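Local coordinates for oxidoreductase, 2OG-Fe oxygenase family protein, putative, expressed (Oryza sativa subsp. japonica, PDB 5XOI), which probably acts as an iron- and 2-oxoglutarate-dependent dioxygenase of the AlkB family, this chain being its C-terminal catalytic part, at residues 5-9 with 102-106; 22-26 with 212-217; 58-63 with 82-86; 93-97 with 117-122; 154-160 with 184-190. One frame throughout, in Å; residues are numbered along the deposited sequence.

Contact 1: 5-9 with 102-106; sequences PLQYL and EFLRQ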
# COMPACT_ATOMS: atom_id res chain seq x y z
N PRO A 5 13.07 1.27 -14.46
CA PRO A 5 12.15 0.20 -14.06
C PRO A 5 12.06 0.03 -12.54
O PRO A 5 10.97 -0.20 -12.02
CB PRO A 5 12.74 -1.05 -14.72
CG PRO A 5 14.09 -0.65 -15.23
CD PRO A 5 14.02 0.82 -15.48
N LEU A 6 13.19 0.10 -11.85
CA LEU A 6 13.23 0.17 -10.40
C LEU A 6 13.95 1.44 -10.01
O LEU A 6 15.01 1.76 -10.56
CB LEU A 6 13.93 -1.05 -9.77
CG LEU A 6 12.99 -2.22 -9.47
CD1 LEU A 6 12.83 -3.10 -10.69
CD2 LEU A 6 13.51 -3.02 -8.29
N GLN A 7 13.36 2.18 -9.08
CA GLN A 7 13.84 3.51 -8.75
C GLN A 7 14.09 3.61 -7.26
O GLN A 7 13.24 3.21 -6.46
CB GLN A 7 12.85 4.57 -9.22
CG GLN A 7 12.86 4.74 -10.73
CD GLN A 7 11.63 5.45 -11.24
OE1 GLN A 7 11.03 6.24 -10.52
NE2 GLN A 7 11.25 5.18 -12.48
N TYR A 8 15.26 4.11 -6.90
CA TYR A 8 15.67 4.30 -5.51
C TYR A 8 15.21 5.68 -5.06
O TYR A 8 15.65 6.70 -5.61
CB TYR A 8 17.19 4.17 -5.42
CG TYR A 8 17.78 4.35 -4.06
CD1 TYR A 8 18.21 5.59 -3.63
CD2 TYR A 8 17.95 3.27 -3.21
CE1 TYR A 8 18.78 5.76 -2.37
CE2 TYR A 8 18.52 3.42 -1.96
CZ TYR A 8 18.93 4.67 -1.55
OH TYR A 8 19.51 4.82 -0.31
N LEU A 9 14.31 5.73 -4.08
CA LEU A 9 13.79 7.02 -3.64
C LEU A 9 14.52 7.58 -2.43
O LEU A 9 14.64 8.80 -2.29
CB LEU A 9 12.30 6.90 -3.31
CG LEU A 9 11.36 6.48 -4.44
CD1 LEU A 9 9.93 6.73 -4.02
CD2 LEU A 9 11.69 7.21 -5.73
N GLU A 102 17.59 -7.34 -4.84
CA GLU A 102 18.54 -7.54 -5.93
C GLU A 102 18.95 -6.20 -6.53
O GLU A 102 20.14 -5.98 -6.81
CB GLU A 102 17.92 -8.44 -7.00
CG GLU A 102 18.81 -8.64 -8.23
CD GLU A 102 20.07 -9.42 -7.91
OE1 GLU A 102 20.09 -10.11 -6.86
OE2 GLU A 102 21.03 -9.34 -8.71
N PHE A 103 17.99 -5.29 -6.71
CA PHE A 103 18.30 -3.94 -7.16
C PHE A 103 19.26 -3.25 -6.19
O PHE A 103 20.26 -2.67 -6.62
CB PHE A 103 16.99 -3.17 -7.30
CG PHE A 103 17.14 -1.70 -7.50
CD1 PHE A 103 17.66 -1.20 -8.68
CD2 PHE A 103 16.68 -0.81 -6.54
CE1 PHE A 103 17.77 0.17 -8.88
CE2 PHE A 103 16.79 0.56 -6.73
CZ PHE A 103 17.34 1.05 -7.91
N LEU A 104 18.97 -3.30 -4.89
CA LEU A 104 19.83 -2.66 -3.90
C LEU A 104 21.22 -3.30 -3.86
O LEU A 104 22.21 -2.61 -3.62
CB LEU A 104 19.19 -2.72 -2.51
CG LEU A 104 17.87 -1.94 -2.32
CD1 LEU A 104 17.19 -2.36 -1.04
CD2 LEU A 104 18.12 -0.44 -2.28
N ARG A 105 21.29 -4.62 -4.09
CA ARG A 105 22.59 -5.28 -4.21
C ARG A 105 23.40 -4.69 -5.37
O ARG A 105 24.60 -4.44 -5.24
CB ARG A 105 22.39 -6.78 -4.45
CG ARG A 105 22.37 -7.64 -3.22
CD ARG A 105 22.35 -9.12 -3.59
NE ARG A 105 21.06 -9.57 -4.12
CZ ARG A 105 20.03 -9.95 -3.38
NH1 ARG A 105 20.09 -9.95 -2.05
NH2 ARG A 105 18.91 -10.34 -3.97
N GLN A 106 22.75 -4.50 -6.51
CA GLN A 106 23.50 -4.04 -7.67
C GLN A 106 23.88 -2.57 -7.56
O GLN A 106 24.91 -2.16 -8.09
CB GLN A 106 22.69 -4.31 -8.95
CG GLN A 106 22.63 -5.80 -9.30
CD GLN A 106 21.89 -6.06 -10.59
OE1 GLN A 106 21.88 -5.23 -11.50
NE2 GLN A 106 21.24 -7.22 -10.67
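Leu6 lays its CB over one face of the Phe103 ring, 4.0 Å from the ring centroid and only 13° off the normal, a CH-pi contact slightly offset toward the rim. As the two side chains run past each other in opposite directions, the Leu6 branch ends at the root of the phenylalanine, with CD2 3.6 Å from Phe103 CB. The ring is the main bump of the helix. It reaches out with CG anti to the backbone N (chi1 169°) and fills the shallow hollow between Leu6 and Tyr8, where its far end meets backbone as well as side chain: Phe103 CZ lies 3.6 Å from Leu6 O, and Phe103 CE2 lies 3.9 Å from Tyr8 CB. A smaller bump sits one residue on. Leu104 crosses Tyr8 at about a right angle and sets CD2 against the edge of the tyrosine ring, 3.8 Å from Tyr8 CD2. The edge strand thus rides on the last turn of helix 87-106, with segment axes 9.8 Å apart and inclined at 70°. Tyr8 OH finds its partner beyond both segments, in Glu115. The joint itself is essentially apolar, resting on shape fit and van der Waals contact.

Contact 2: 22-26 with 212-217; sequences HDDQV and WLTDEA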
# COMPACT_ATOMS: atom_id res chain seq x y z
N HIS A 22 -0.07 -8.17 -16.12
CA HIS A 22 -1.41 -7.93 -16.67
C HIS A 22 -2.48 -8.73 -15.94
O HIS A 22 -3.43 -8.16 -15.38
CB HIS A 22 -1.40 -8.29 -18.17
CG HIS A 22 -2.74 -8.25 -18.84
ND1 HIS A 22 -3.00 -7.47 -19.95
CD2 HIS A 22 -3.89 -8.92 -18.58
CE1 HIS A 22 -4.26 -7.65 -20.33
NE2 HIS A 22 -4.82 -8.52 -19.51
N ASP A 23 -2.35 -10.06 -15.97
CA ASP A 23 -3.41 -10.90 -15.43
C ASP A 23 -3.48 -10.78 -13.92
O ASP A 23 -4.55 -10.99 -13.34
CB ASP A 23 -3.18 -12.36 -15.85
CG ASP A 23 -3.77 -12.68 -17.23
OD1 ASP A 23 -4.61 -11.90 -17.72
OD2 ASP A 23 -3.39 -13.72 -17.82
N ASP A 24 -2.37 -10.45 -13.27
CA ASP A 24 -2.38 -10.27 -11.83
C ASP A 24 -3.16 -9.03 -11.42
O ASP A 24 -3.89 -9.06 -10.43
CB ASP A 24 -0.95 -10.19 -11.29
CG ASP A 24 -0.23 -11.50 -11.41
OD1 ASP A 24 -0.92 -12.54 -11.46
OD2 ASP A 24 1.02 -11.49 -11.46
N GLN A 25 -3.01 -7.93 -12.17
CA GLN A 25 -3.81 -6.74 -11.89
C GLN A 25 -5.30 -7.04 -12.05
O GLN A 25 -6.12 -6.66 -11.20
CB GLN A 25 -3.40 -5.59 -12.82
CG GLN A 25 -2.05 -4.97 -12.53
CD GLN A 25 -1.81 -3.70 -13.32
OE1 GLN A 25 -2.59 -2.74 -13.24
NE2 GLN A 25 -0.73 -3.69 -14.10
N VAL A 26 -5.66 -7.73 -13.12
CA VAL A 26 -7.06 -8.10 -13.30
C VAL A 26 -7.52 -8.99 -12.16
O VAL A 26 -8.61 -8.80 -11.60
CB VAL A 26 -7.27 -8.78 -14.66
CG1 VAL A 26 -8.72 -9.22 -14.81
CG2 VAL A 26 -6.86 -7.83 -15.76
N TRP A 212 -7.13 -1.12 -20.98
CA TRP A 212 -7.29 -2.57 -20.93
C TRP A 212 -7.71 -3.03 -19.54
O TRP A 212 -8.50 -3.97 -19.40
CB TRP A 212 -6.00 -3.27 -21.37
CG TRP A 212 -4.83 -2.98 -20.49
CD1 TRP A 212 -3.88 -2.02 -20.68
CD2 TRP A 212 -4.47 -3.66 -19.27
NE1 TRP A 212 -2.95 -2.06 -19.66
CE2 TRP A 212 -3.29 -3.06 -18.79
CE3 TRP A 212 -5.04 -4.72 -18.56
CZ2 TRP A 212 -2.68 -3.48 -17.61
CZ3 TRP A 212 -4.42 -5.14 -17.40
CH2 TRP A 212 -3.25 -4.52 -16.94
N LEU A 213 -7.22 -2.37 -18.49
CA LEU A 213 -7.58 -2.77 -17.14
C LEU A 213 -9.01 -2.36 -16.81
O LEU A 213 -9.78 -3.15 -16.24
CB LEU A 213 -6.60 -2.17 -16.13
CG LEU A 213 -6.87 -2.55 -14.68
CD1 LEU A 213 -6.82 -4.07 -14.53
CD2 LEU A 213 -5.88 -1.86 -13.74
N THR A 214 -9.39 -1.13 -17.15
CA THR A 214 -10.77 -0.70 -16.95
C THR A 214 -11.73 -1.63 -17.67
O THR A 214 -12.78 -2.00 -17.12
CB THR A 214 -10.94 0.73 -17.47
OG1 THR A 214 -10.09 1.61 -16.71
CG2 THR A 214 -12.39 1.18 -17.35
N ASP A 215 -11.36 -2.06 -18.88
CA ASP A 215 -12.24 -2.89 -19.71
C ASP A 215 -12.29 -4.33 -19.21
O ASP A 215 -13.36 -4.92 -19.10
CB ASP A 215 -11.76 -2.86 -21.16
CG ASP A 215 -12.28 -1.67 -21.94
OD1 ASP A 215 -12.93 -0.79 -21.34
OD2 ASP A 215 -12.03 -1.62 -23.16
N GLU A 216 -11.12 -4.93 -18.95
CA GLU A 216 -11.12 -6.34 -18.60
C GLU A 216 -11.59 -6.57 -17.17
O GLU A 216 -12.31 -7.54 -16.90
CB GLU A 216 -9.72 -6.93 -18.81
CG GLU A 216 -9.28 -6.93 -20.27
CD GLU A 216 -7.92 -7.56 -20.47
OE1 GLU A 216 -7.50 -8.35 -19.59
OE2 GLU A 216 -7.28 -7.27 -21.51
N ALA A 217 -11.22 -5.69 -16.25
CA ALA A 217 -11.59 -5.84 -14.84
C ALA A 217 -12.88 -5.12 -14.47
O ALA A 217 -13.32 -5.24 -13.33
CB ALA A 217 -10.45 -5.33 -13.94
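His22 and Trp212 form an offset stack, the histidine ring lying over the six-membered ring of the indole with centroids 4.3 Å apart and planes at 17°. Trp212 reaches this place with CG set between its own backbone N and carbonyl carbon, which lets the indole lean toward helix 22-37. The polar interaction lies at the histidine edge, where His22 NE2 donates to Glu216 OE1 over 2.7 Å. This bond is somewhat bent and reaches the carboxylate on its syn side but tilted 23° out of the carboxylate plane; the negative charge would probably favour a protonated or strongly polarised imidazole. Gln25 brings its amide to the edge of the indole, NE2 lying 3.9 Å from Trp212 CH2, while its OE1 bonds to Ser184 and its NE2 to Leu20 O. Apolar packing centres on Val26, a knob in the hole formed by Trp212, Leu213, Glu216 and Ala217: Val26 CG2 lies 4.0 Å from Leu213 CD1, and Val26 CG1 4.3 Å from Ala217 CB. A single knob-into-hole contact, a ring stack and a His-carboxylate bond thus join two peripheral helices, crossing at -55°: the start of helix 22-37 and the short helix 211-217 that precedes the last jelly-roll strand.

Contact 3: 58-63 with 82-86; sequences MCLGKN and PPSIP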
# COMPACT_ATOMS: atom_id res chain seq x y z
N MET A 58 -11.12 -1.73 3.47
CA MET A 58 -11.41 -3.01 4.09
C MET A 58 -10.07 -3.68 4.34
O MET A 58 -9.09 -3.42 3.65
CB MET A 58 -12.32 -3.90 3.23
CG MET A 58 -11.70 -4.42 1.94
SD MET A 58 -12.59 -5.87 1.24
CE MET A 58 -12.24 -7.12 2.46
N CYS A 59 -10.03 -4.53 5.36
CA CYS A 59 -8.78 -5.20 5.68
C CYS A 59 -8.86 -6.66 5.28
O CYS A 59 -9.94 -7.26 5.25
CB CYS A 59 -8.44 -5.08 7.17
SG CYS A 59 -8.02 -3.40 7.69
N LEU A 60 -7.71 -7.22 4.93
CA LEU A 60 -7.54 -8.66 4.80
C LEU A 60 -6.51 -9.11 5.82
O LEU A 60 -5.56 -8.37 6.11
CB LEU A 60 -7.08 -9.08 3.40
CG LEU A 60 -7.74 -8.40 2.21
CD1 LEU A 60 -7.02 -8.80 0.91
CD2 LEU A 60 -9.21 -8.76 2.14
N GLY A 61 -6.69 -10.32 6.35
CA GLY A 61 -5.85 -10.80 7.43
C GLY A 61 -6.33 -10.24 8.75
O GLY A 61 -7.47 -10.48 9.14
N LYS A 62 -5.48 -9.49 9.44
CA LYS A 62 -5.89 -8.80 10.65
C LYS A 62 -6.63 -7.51 10.30
O LYS A 62 -6.46 -6.94 9.22
CB LYS A 62 -4.67 -8.50 11.53
CG LYS A 62 -4.36 -9.58 12.56
CD LYS A 62 -3.81 -10.85 11.91
CE LYS A 62 -3.80 -12.04 12.89
NZ LYS A 62 -5.11 -12.76 13.01
N ASN A 63 -7.46 -7.05 11.23
CA ASN A 63 -8.22 -5.83 11.01
C ASN A 63 -7.58 -4.66 11.74
O ASN A 63 -7.18 -4.78 12.90
CB ASN A 63 -9.66 -6.00 11.49
CG ASN A 63 -10.50 -4.79 11.21
OD1 ASN A 63 -10.73 -4.46 10.04
ND2 ASN A 63 -10.97 -4.12 12.26
N PRO A 82 -12.28 -10.24 8.87
CA PRO A 82 -11.77 -9.94 7.54
C PRO A 82 -11.47 -11.21 6.77
O PRO A 82 -11.12 -12.25 7.37
CB PRO A 82 -10.49 -9.13 7.82
CG PRO A 82 -10.25 -9.23 9.29
CD PRO A 82 -11.52 -9.58 9.94
N PRO A 83 -11.64 -11.21 5.46
CA PRO A 83 -11.11 -12.31 4.64
C PRO A 83 -9.62 -12.47 4.89
O PRO A 83 -8.93 -11.52 5.25
CB PRO A 83 -11.39 -11.86 3.20
CG PRO A 83 -12.49 -10.82 3.32
CD PRO A 83 -12.25 -10.14 4.65
N SER A 84 -9.12 -13.68 4.70
CA SER A 84 -7.68 -13.84 4.82
C SER A 84 -6.99 -13.29 3.57
O SER A 84 -7.62 -13.08 2.52
CB SER A 84 -7.30 -15.29 5.05
OG SER A 84 -7.75 -16.11 3.99
N ILE A 85 -5.69 -13.05 3.69
CA ILE A 85 -4.89 -12.56 2.57
C ILE A 85 -4.71 -13.70 1.57
O ILE A 85 -4.19 -14.76 1.94
CB ILE A 85 -3.53 -12.02 3.04
CG1 ILE A 85 -3.72 -10.90 4.07
CG2 ILE A 85 -2.70 -11.54 1.85
CD1 ILE A 85 -2.40 -10.36 4.61
N PRO A 86 -5.13 -13.53 0.32
CA PRO A 86 -4.87 -14.57 -0.69
C PRO A 86 -3.39 -14.87 -0.78
O PRO A 86 -2.55 -13.98 -0.73
CB PRO A 86 -5.40 -13.93 -1.99
CG PRO A 86 -6.43 -12.95 -1.54
CD PRO A 86 -5.96 -12.43 -0.21
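Gly61 N meets the flat peptide group between Pro83 and Ser84 in the carbonyl plane, donating to Pro83 O over 2.8 Å in a nearly straight bond (164° at the hydrogen). Leu60 CA also lies 3.2 Å from Pro83 O, in a CA-H...O contact. Pro82 turns CB and CG onto the backbone, Pro82 CB lying 3.2 Å from Cys59 O and Pro82 CG 3.1 Å from Gly61 O. Pro83 is held from two quarters: Met58 CE, brought round by the bend at chi3 (-68°), lies 3.7 Å from Pro83 CD, while Leu60 CD2 approaches Pro83 CB at 3.9 Å. Were Pro83 an alanine, Met58 CE would probably be left without its ring partner and the backbone ahead of Ser84 freer to turn. Leu60 also reaches Pro86 with CD1 and Ile85 with CB. Gly61, at positive phi (81°), passes so close to Ile85 that a beta carbon there would be tight against CG1. Here the chain turns a corner as it leaves edge strand 55-59, and the proline-rich loop packs over that corner in a polyproline II-like conformation. Pro86 takes the N-cap position of helix 87-106, so the contact joins the approach to that helix with the edge of the large jelly-roll sheet.

Contact 4: 93-97 with 117-122; sequences VKDAI and LPPLSP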
# COMPACT_ATOMS: atom_id res chain seq x y z
N VAL A 93 4.09 -10.00 -3.02
CA VAL A 93 4.80 -9.17 -2.05
C VAL A 93 6.24 -9.66 -1.87
O VAL A 93 7.20 -8.88 -1.87
CB VAL A 93 4.05 -9.16 -0.71
CG1 VAL A 93 4.94 -8.63 0.40
CG2 VAL A 93 2.77 -8.29 -0.81
N LYS A 94 6.40 -10.96 -1.68
CA LYS A 94 7.74 -11.52 -1.48
C LYS A 94 8.60 -11.37 -2.72
O LYS A 94 9.82 -11.13 -2.61
CB LYS A 94 7.63 -12.98 -1.06
CG LYS A 94 7.22 -13.15 0.40
CD LYS A 94 6.79 -14.57 0.70
CE LYS A 94 5.90 -14.64 1.93
NZ LYS A 94 6.64 -14.27 3.16
N ASP A 95 8.01 -11.52 -3.91
CA ASP A 95 8.74 -11.28 -5.15
C ASP A 95 9.20 -9.83 -5.25
O ASP A 95 10.32 -9.55 -5.71
CB ASP A 95 7.86 -11.62 -6.36
CG ASP A 95 7.66 -13.12 -6.55
OD1 ASP A 95 8.35 -13.92 -5.90
OD2 ASP A 95 6.80 -13.49 -7.38
N ALA A 96 8.35 -8.89 -4.84
CA ALA A 96 8.71 -7.48 -4.89
C ALA A 96 9.88 -7.17 -3.97
O ALA A 96 10.79 -6.42 -4.34
CB ALA A 96 7.50 -6.62 -4.51
N ILE A 97 9.88 -7.76 -2.77
CA ILE A 97 11.01 -7.60 -1.86
C ILE A 97 12.26 -8.22 -2.46
O ILE A 97 13.34 -7.61 -2.44
CB ILE A 97 10.66 -8.22 -0.49
CG1 ILE A 97 9.52 -7.42 0.15
CG2 ILE A 97 11.87 -8.19 0.43
CD1 ILE A 97 8.97 -8.08 1.38
N LEU A 117 16.46 -4.82 2.35
CA LEU A 117 15.19 -4.76 3.06
C LEU A 117 14.94 -6.06 3.81
O LEU A 117 15.19 -7.14 3.27
CB LEU A 117 14.06 -4.52 2.07
CG LEU A 117 13.97 -3.11 1.49
CD1 LEU A 117 13.30 -3.17 0.13
CD2 LEU A 117 13.22 -2.18 2.44
N PRO A 118 14.44 -6.00 5.04
CA PRO A 118 14.10 -7.23 5.77
C PRO A 118 12.97 -7.97 5.06
O PRO A 118 12.17 -7.37 4.33
CB PRO A 118 13.64 -6.72 7.14
CG PRO A 118 14.15 -5.31 7.24
CD PRO A 118 14.16 -4.79 5.83
N PRO A 119 12.87 -9.28 5.26
CA PRO A 119 11.77 -10.03 4.65
C PRO A 119 10.44 -9.64 5.28
O PRO A 119 10.37 -9.02 6.34
CB PRO A 119 12.11 -11.49 4.95
CG PRO A 119 12.89 -11.41 6.22
CD PRO A 119 13.70 -10.14 6.12
N LEU A 120 9.36 -10.00 4.59
CA LEU A 120 8.03 -9.70 5.09
C LEU A 120 7.14 -10.92 4.94
O LEU A 120 7.10 -11.54 3.88
CB LEU A 120 7.40 -8.50 4.36
CG LEU A 120 6.25 -7.78 5.05
CD1 LEU A 120 6.74 -7.04 6.29
CD2 LEU A 120 5.55 -6.81 4.06
N SER A 121 6.42 -11.24 6.02
CA SER A 121 5.35 -12.22 5.99
C SER A 121 4.09 -11.47 6.41
O SER A 121 3.68 -11.52 7.58
CB SER A 121 5.65 -13.40 6.91
OG SER A 121 6.83 -14.06 6.46
N PRO A 122 3.46 -10.74 5.48
CA PRO A 122 2.39 -9.83 5.88
C PRO A 122 1.20 -10.59 6.42
O PRO A 122 0.78 -11.61 5.85
CB PRO A 122 2.04 -9.08 4.59
CG PRO A 122 2.47 -10.01 3.49
CD PRO A 122 3.67 -10.76 4.02
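Ile97 drives its CD1 methyl against Leu120 CB at 3.4 Å, closer than carbon atoms usually sit, and this tight spot is the centre of the contact. The isoleucine reaches it with an extended arm (chi2 171°) that crosses the leucine at about a right angle. On its other branch, Ile97 CG2 lies 4.0 Å from Pro118 O, a carbonyl buried here with no polar partner in the model. One turn earlier on the helix, Val93 spreads CG1 between two apolar groups, 4.1 Å from Leu120 CD2 and 4.2 Å from Pro122 CG, and it slides past the proline in the opposite direction. The polar part of the first shell belongs to Lys94. Its chain reaches across to the loop and bends at the last torsion, chi4 -66°, to bring Lys94 NZ down onto Leu120 O at 2.9 Å. The donor sits 21° off the carbonyl plane, and a weak second bond ties Lys94 NZ to Ser121 OG at 3.3 Å. The ammonium group thus pins the loop at the solvent-facing margin, while the hydrocarbon groups close the inner side.

The next shell fixes the loop backbone itself. Asn101 OD1, further along the same helix, accepts from Leu117 N, and Gln230 OE1 takes Ser121 N at the other end. Val93 and Ile97 also rest on Val156 of strand 155-161, and Ile97 and Leu117 on Ile189 of strand 187-190. Helix 87-106 therefore lies on the large sheet with segment 117-122 along its flank, just before that chain enters strand 124-131.

Contact 5: 154-160 with 184-190; sequences PVVSFSL and SGDVLIF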
# COMPACT_ATOMS: atom_id res chain seq x y z
N PRO A 154 9.27 -3.97 6.20
CA PRO A 154 8.79 -2.98 5.24
C PRO A 154 7.27 -2.97 5.08
O PRO A 154 6.57 -3.93 5.38
CB PRO A 154 9.45 -3.42 3.93
CG PRO A 154 9.62 -4.89 4.08
CD PRO A 154 9.91 -5.13 5.56
N VAL A 155 6.80 -1.83 4.59
CA VAL A 155 5.45 -1.68 4.04
C VAL A 155 5.54 -1.92 2.54
O VAL A 155 6.39 -1.33 1.88
CB VAL A 155 4.91 -0.27 4.33
CG1 VAL A 155 3.51 -0.07 3.73
CG2 VAL A 155 4.93 0.02 5.84
N VAL A 156 4.67 -2.77 2.01
CA VAL A 156 4.64 -3.06 0.57
C VAL A 156 3.27 -2.65 0.04
O VAL A 156 2.25 -3.17 0.49
CB VAL A 156 4.91 -4.54 0.26
CG1 VAL A 156 4.78 -4.81 -1.23
CG2 VAL A 156 6.29 -4.95 0.78
N SER A 157 3.25 -1.76 -0.96
CA SER A 157 2.02 -1.11 -1.41
C SER A 157 1.80 -1.34 -2.91
O SER A 157 2.65 -0.96 -3.72
CB SER A 157 2.08 0.40 -1.12
OG SER A 157 1.12 1.12 -1.85
N PHE A 158 0.65 -1.92 -3.26
CA PHE A 158 0.23 -2.11 -4.65
C PHE A 158 -0.64 -0.93 -5.08
O PHE A 158 -1.49 -0.47 -4.32
CB PHE A 158 -0.64 -3.36 -4.84
CG PHE A 158 0.03 -4.68 -4.54
CD1 PHE A 158 1.37 -4.78 -4.22
CD2 PHE A 158 -0.73 -5.85 -4.62
CE1 PHE A 158 1.94 -6.01 -3.96
CE2 PHE A 158 -0.17 -7.08 -4.37
CZ PHE A 158 1.17 -7.17 -4.04
N SER A 159 -0.48 -0.49 -6.33
CA SER A 159 -1.30 0.58 -6.90
C SER A 159 -1.99 0.06 -8.16
O SER A 159 -1.35 -0.56 -9.01
CB SER A 159 -0.47 1.82 -7.24
OG SER A 159 -0.02 2.49 -6.07
N LEU A 160 -3.30 0.31 -8.28
CA LEU A 160 -4.04 -0.12 -9.46
C LEU A 160 -5.09 0.92 -9.82
O LEU A 160 -5.71 1.51 -8.93
CB LEU A 160 -4.73 -1.48 -9.25
CG LEU A 160 -3.87 -2.70 -8.89
CD1 LEU A 160 -3.63 -2.77 -7.39
CD2 LEU A 160 -4.55 -3.97 -9.36
N SER A 184 -0.79 2.71 -12.20
CA SER A 184 -1.33 1.35 -12.14
C SER A 184 -0.25 0.31 -12.41
O SER A 184 0.48 0.40 -13.41
CB SER A 184 -2.48 1.19 -13.14
OG SER A 184 -3.23 0.03 -12.84
N GLY A 185 -0.15 -0.68 -11.52
CA GLY A 185 0.85 -1.71 -11.58
C GLY A 185 2.09 -1.44 -10.76
O GLY A 185 2.88 -2.37 -10.53
N ASP A 186 2.30 -0.20 -10.31
CA ASP A 186 3.48 0.10 -9.51
C ASP A 186 3.40 -0.56 -8.14
O ASP A 186 2.32 -0.70 -7.54
CB ASP A 186 3.66 1.61 -9.32
CG ASP A 186 4.06 2.34 -10.60
OD1 ASP A 186 4.32 1.69 -11.64
OD2 ASP A 186 4.12 3.60 -10.55
N VAL A 187 4.56 -0.98 -7.63
CA VAL A 187 4.68 -1.46 -6.26
C VAL A 187 5.71 -0.60 -5.56
O VAL A 187 6.81 -0.41 -6.08
CB VAL A 187 5.06 -2.95 -6.18
CG1 VAL A 187 5.36 -3.35 -4.72
CG2 VAL A 187 3.94 -3.80 -6.73
N LEU A 188 5.35 -0.05 -4.41
CA LEU A 188 6.24 0.78 -3.61
C LEU A 188 6.56 0.05 -2.32
O LEU A 188 5.66 -0.53 -1.70
CB LEU A 188 5.58 2.13 -3.30
CG LEU A 188 6.35 3.03 -2.35
CD1 LEU A 188 7.61 3.56 -3.03
CD2 LEU A 188 5.47 4.20 -1.89
N ILE A 189 7.83 0.05 -1.92
CA ILE A 189 8.26 -0.57 -0.67
C ILE A 189 8.99 0.48 0.15
O ILE A 189 9.88 1.16 -0.37
CB ILE A 189 9.18 -1.78 -0.91
CG1 ILE A 189 8.48 -2.81 -1.80
CG2 ILE A 189 9.57 -2.42 0.43
CD1 ILE A 189 9.25 -4.09 -1.99
N PHE A 190 8.62 0.63 1.43
CA PHE A 190 9.45 1.41 2.35
C PHE A 190 9.70 0.62 3.63
O PHE A 190 8.75 0.19 4.31
CB PHE A 190 8.88 2.82 2.63
CG PHE A 190 7.39 2.92 2.97
CD1 PHE A 190 6.42 2.93 1.97
CD2 PHE A 190 6.99 3.15 4.28
CE1 PHE A 190 5.07 3.08 2.28
CE2 PHE A 190 5.64 3.31 4.60
CZ PHE A 190 4.68 3.26 3.60
O HOH W 1 2.01 1.31 -5.18
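Val155 and Phe190 pack closely. The aromatic ring lies flat beneath the valine, whose CB stands 3.7 Å from the ring centroid in a CH-pi contact, with Val155 CG1 3.5 Å from Phe190 CZ. The Phe190 ring gets there because chi1 of 47° puts CG between the backbone N and the carbonyl carbon, folding it back under the neighbouring strand. Replacing Phe190 by an alanine would probably open a gap under Val155 and take away the ring that meets that of His199, a ligand of the manganese ion. The other face carries smaller apolar contacts, such as Val156 CG1 with Val187 CG1 at 3.8 Å and Phe158 CD1 with Val187 CG2 at 3.7 Å. These are adjacent antiparallel strands of the double-stranded beta-helix, or jelly-roll, the fold of 2-oxoglutarate oxygenases. Val155-Phe190 and Ser157-Leu188 are regular hydrogen-bonded pairs, Ser157 N lying 2.8 Å from Leu188 O. Toward Ser159 that regularity is lost. Ser159 N reaches Asp186 O at 3.1 Å, whereas Gly185 N gives Ser159 O a short bond of 2.8 Å, which fits a G1 beta bulge with glycine at positive phi. One water enters there, donating to Ser157 O at 2.8 Å and more loosely to Asp186 O. Ser159 OG also bonds Arg223, which binds 2-oxoglutarate.

Contact 5 is the core of the set, wholly buried and close to the metal, and it is held by a ladder of backbone bonds that none of the others has. Contact 4 lies directly on it, Val93 CG2 standing 3.8 Å from Phe158 CZ, and shares helix 87-106 with contact 1, the surface contact of the group and the one without polar bonds between its segments. Contacts 2, 3 and 4 are partly buried, contact 2 lying the farthest out of these. Contact 2, between helices, joins contact 5 through Gln25 and Ser184, whereas contact 3 trades aromatic stacking for proline rings and one backbone bond. Contacts 1, 3 and 5 all reach the same large sheet, the first two at its opposite outer strands.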